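Local coordinates for protein ShdD (Sedimentibacter hydroxybenzoicus, PDB 7AE5) that takes part in the non-oxidative decarboxylation and detoxification of phenolic derivatives under anaerobic conditions, although its precise biochemical role is unknown, at residues H[1-6]-H[26-31]. Residues are numbered along the deposited sequence; the frame is centred on the assembly and turned at random.
Sequences MKCHRC and YVCEKC. With ZN (zinc ion), chain Z.
Arg5 reaches round the edge of the zinc site and overlaps Cys31 side-on, two of its nitrogens taking two atoms. Arg5 NE points almost straight at Cys31 SG (3.4 Å, N-H...S 170°), while its NH2 meets Cys31 O at 2.8 Å along a more bent path; both acceptors lie near the guanidinium plane, and the bend at chi3 (87°) turns the group to meet them. The third guanidinium nitrogen, NH1, bonds Gly274 O of the phenolic acid decarboxylase chain, linking the site to the partner subunit. The zinc ion is held by the SG atoms of Cys3, Cys6, Cys28 and Cys31, each at 2.3 Å. Backbone N-H groups point back at the first sulfur of each pair: Cys6 N to Cys3 SG (3.5 Å) and Cys31 N to Cys28 SG (3.3 Å) are matching bonds, which with Arg5 probably temper the thiolate charge. Cys3 and Cys28 also touch through their CB atoms, 3.7 Å apart. The poorly ordered Met1 lies over one face of the Tyr26 ring, its SD 4.2 Å from the centroid, a Met-aromatic contact. Two CxxC turns, one in the loop before strand 11-16, the other starting at the end of strand 24-28, thus form a Cys4 zinc site like that of a zinc ribbon.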
ATOM      1  N   MET H   1      53.679  15.328  25.589  1.00122.06           N
ATOM      2  CA  MET H   1      52.376  14.837  26.022  1.00117.06           C
ATOM      3  C   MET H   1      51.265  15.474  25.192  1.00108.93           C
ATOM      4  O   MET H   1      50.833  16.594  25.466  1.00106.01           O
ATOM      5  CB  MET H   1      52.169  15.121  27.508  1.00119.87           C
ATOM      6  CG  MET H   1      51.472  14.005  28.260  1.00120.56           C
ATOM      7  SD  MET H   1      50.374  14.638  29.538  1.00118.78           S
ATOM      8  CE  MET H   1      51.448  15.819  30.353  1.00125.44           C
ATOM      9  N   LYS H   2      50.801  14.745  24.184  1.00 72.13           N
ATOM     10  CA  LYS H   2      49.924  15.295  23.163  1.00 71.54           C
ATOM     11  C   LYS H   2      48.455  15.106  23.524  1.00 68.61           C
ATOM     12  O   LYS H   2      48.079  14.211  24.285  1.00 68.22           O
ATOM     13  CB  LYS H   2      50.213  14.643  21.811  1.00 76.03           C
ATOM     14  CG  LYS H   2      51.661  14.783  21.353  1.00 78.00           C
ATOM     15  CD  LYS H   2      51.859  14.327  19.909  1.00 79.82           C
ATOM     16  CE  LYS H   2      50.712  13.450  19.421  1.00 78.80           C
ATOM     17  NZ  LYS H   2      50.907  13.025  18.007  1.00 73.33           N
ATOM     18  N   CYS H   3      47.622  15.972  22.954  1.00 49.84           N
ATOM     19  CA  CYS H   3      46.181  15.847  23.108  1.00 46.37           C
ATOM     20  C   CYS H   3      45.689  14.619  22.350  1.00 51.17           C
ATOM     21  O   CYS H   3      45.966  14.460  21.158  1.00 56.15           O
ATOM     22  CB  CYS H   3      45.489  17.110  22.599  1.00 41.88           C
ATOM     23  SG  CYS H   3      43.741  16.902  22.215  1.00 38.39           S
ATOM     24  N   HIS H   4      44.959  13.745  23.047  1.00 66.74           N
ATOM     25  CA  HIS H   4      44.557  12.470  22.461  1.00 68.59           C
ATOM     26  C   HIS H   4      43.569  12.632  21.312  1.00 65.91           C
ATOM     27  O   HIS H   4      43.436  11.715  20.496  1.00 61.29           O
ATOM     28  CB  HIS H   4      43.952  11.568  23.538  1.00 65.55           C
ATOM     29  CG  HIS H   4      44.898  11.236  24.648  1.00 66.09           C
ATOM     30  ND1 HIS H   4      45.116  12.079  25.716  1.00 64.33           N
ATOM     31  CD2 HIS H   4      45.686  10.154  24.856  1.00 67.26           C
ATOM     32  CE1 HIS H   4      45.997  11.530  26.534  1.00 65.71           C
ATOM     33  NE2 HIS H   4      46.359  10.363  26.036  1.00 67.86           N
ATOM     34  N   ARG H   5      42.884  13.771  21.225  1.00 67.93           N
ATOM     35  CA  ARG H   5      41.849  13.960  20.217  1.00 61.45           C
ATOM     36  C   ARG H   5      42.398  14.547  18.919  1.00 58.29           C
ATOM     37  O   ARG H   5      42.121  14.028  17.835  1.00 49.86           O
ATOM     38  CB  ARG H   5      40.738  14.857  20.769  1.00 57.09           C
ATOM     39  CG  ARG H   5      39.747  15.330  19.721  1.00 49.01           C
ATOM     40  CD  ARG H   5      38.380  15.563  20.333  1.00 44.49           C
ATOM     41  NE  ARG H   5      38.250  16.907  20.882  1.00 39.24           N
ATOM     42  CZ  ARG H   5      37.175  17.354  21.516  1.00 35.59           C
ATOM     43  NH1 ARG H   5      36.117  16.584  21.709  1.00 38.10           N
ATOM     44  NH2 ARG H   5      37.162  18.604  21.971  1.00 30.98           N
ATOM     45  N   CYS H   6      43.171  15.627  19.011  1.00 54.50           N
ATOM     46  CA  CYS H   6      43.662  16.324  17.832  1.00 47.45           C
ATOM     47  C   CYS H   6      45.176  16.259  17.676  1.00 53.26           C
ATOM     48  O   CYS H   6      45.705  16.792  16.695  1.00 45.02           O
ATOM     49  CB  CYS H   6      43.203  17.785  17.858  1.00 39.97           C
ATOM     50  SG  CYS H   6      44.178  18.844  18.934  1.00 48.36           S
ATOM     51  N   TYR H  26      44.546  17.894  32.394  1.00 51.91           N
ATOM     52  CA  TYR H  26      45.132  18.613  31.274  1.00 51.67           C
ATOM     53  C   TYR H  26      44.041  19.004  30.289  1.00 51.33           C
ATOM     54  O   TYR H  26      42.978  18.383  30.234  1.00 51.07           O
ATOM     55  CB  TYR H  26      46.199  17.760  30.582  1.00 51.96           C
ATOM     56  CG  TYR H  26      47.226  17.215  31.547  1.00 52.88           C
ATOM     57  CD1 TYR H  26      48.231  18.028  32.050  1.00 53.03           C
ATOM     58  CD2 TYR H  26      47.176  15.894  31.971  1.00 54.05           C
ATOM     59  CE1 TYR H  26      49.168  17.537  32.938  1.00 54.04           C
ATOM     60  CE2 TYR H  26      48.108  15.394  32.860  1.00 55.33           C
ATOM     61  CZ  TYR H  26      49.100  16.220  33.340  1.00 55.16           C
ATOM     62  OH  TYR H  26      50.030  15.727  34.225  1.00 56.54           O
ATOM     63  N   VAL H  27      44.309  20.052  29.514  1.00 47.55           N
ATOM     64  CA  VAL H  27      43.356  20.558  28.532  1.00 48.08           C
ATOM     65  C   VAL H  27      44.116  21.034  27.301  1.00 48.57           C
ATOM     66  O   VAL H  27      45.156  21.695  27.410  1.00 48.97           O
ATOM     67  CB  VAL H  27      42.472  21.685  29.115  1.00 49.28           C
ATOM     68  CG1 VAL H  27      43.325  22.826  29.659  1.00 49.96           C
ATOM     69  CG2 VAL H  27      41.476  22.189  28.070  1.00 50.93           C
ATOM     70  N   CYS H  28      43.599  20.681  26.129  1.00 45.64           N
ATOM     71  CA  CYS H  28      44.182  21.112  24.869  1.00 46.10           C
ATOM     72  C   CYS H  28      43.752  22.540  24.560  1.00 48.64           C
ATOM     73  O   CYS H  28      42.569  22.876  24.667  1.00 50.09           O
ATOM     74  CB  CYS H  28      43.755  20.169  23.745  1.00 44.77           C
ATOM     75  SG  CYS H  28      44.217  20.708  22.093  1.00 45.32           S
ATOM     76  N   GLU H  29      44.714  23.382  24.186  1.00 58.53           N
ATOM     77  CA  GLU H  29      44.409  24.769  23.865  1.00 61.27           C
ATOM     78  C   GLU H  29      43.919  24.954  22.436  1.00 62.83           C
ATOM     79  O   GLU H  29      43.497  26.059  22.082  1.00 65.54           O
ATOM     80  CB  GLU H  29      45.634  25.652  24.114  1.00 61.41           C
ATOM     81  CG  GLU H  29      46.009  25.782  25.584  1.00 60.45           C
ATOM     82  CD  GLU H  29      46.689  27.100  25.904  1.00 61.47           C
ATOM     83  OE1 GLU H  29      46.102  28.164  25.612  1.00 63.42           O
ATOM     84  OE2 GLU H  29      47.812  27.074  26.452  1.00 60.44           O
ATOM     85  N   LYS H  30      43.955  23.907  21.612  1.00 50.90           N
ATOM     86  CA  LYS H  30      43.438  24.007  20.253  1.00 51.94           C
ATOM     87  C   LYS H  30      41.986  23.542  20.154  1.00 51.96           C
ATOM     88  O   LYS H  30      41.158  24.222  19.539  1.00 54.47           O
ATOM     89  CB  LYS H  30      44.315  23.203  19.288  1.00 49.34           C
ATOM     90  CG  LYS H  30      44.274  23.722  17.859  1.00 50.63           C
ATOM     91  CD  LYS H  30      44.163  22.591  16.848  1.00 47.47           C
ATOM     92  CE  LYS H  30      45.516  21.982  16.538  1.00 45.45           C
ATOM     93  NZ  LYS H  30      45.466  21.127  15.319  1.00 42.99           N
ATOM     94  N   CYS H  31      41.657  22.398  20.756  1.00 51.31           N
ATOM     95  CA  CYS H  31      40.335  21.799  20.602  1.00 50.59           C
ATOM     96  C   CYS H  31      39.591  21.624  21.922  1.00 50.89           C
ATOM     97  O   CYS H  31      38.510  21.020  21.933  1.00 49.96           O
ATOM     98  CB  CYS H  31      40.448  20.452  19.884  1.00 46.67           C
ATOM     99  SG  CYS H  31      40.926  19.074  20.943  1.00 43.74           S
TER
HETATM  100 ZN    ZN Z 701      43.237  18.861  21.062  1.00 40.24          ZN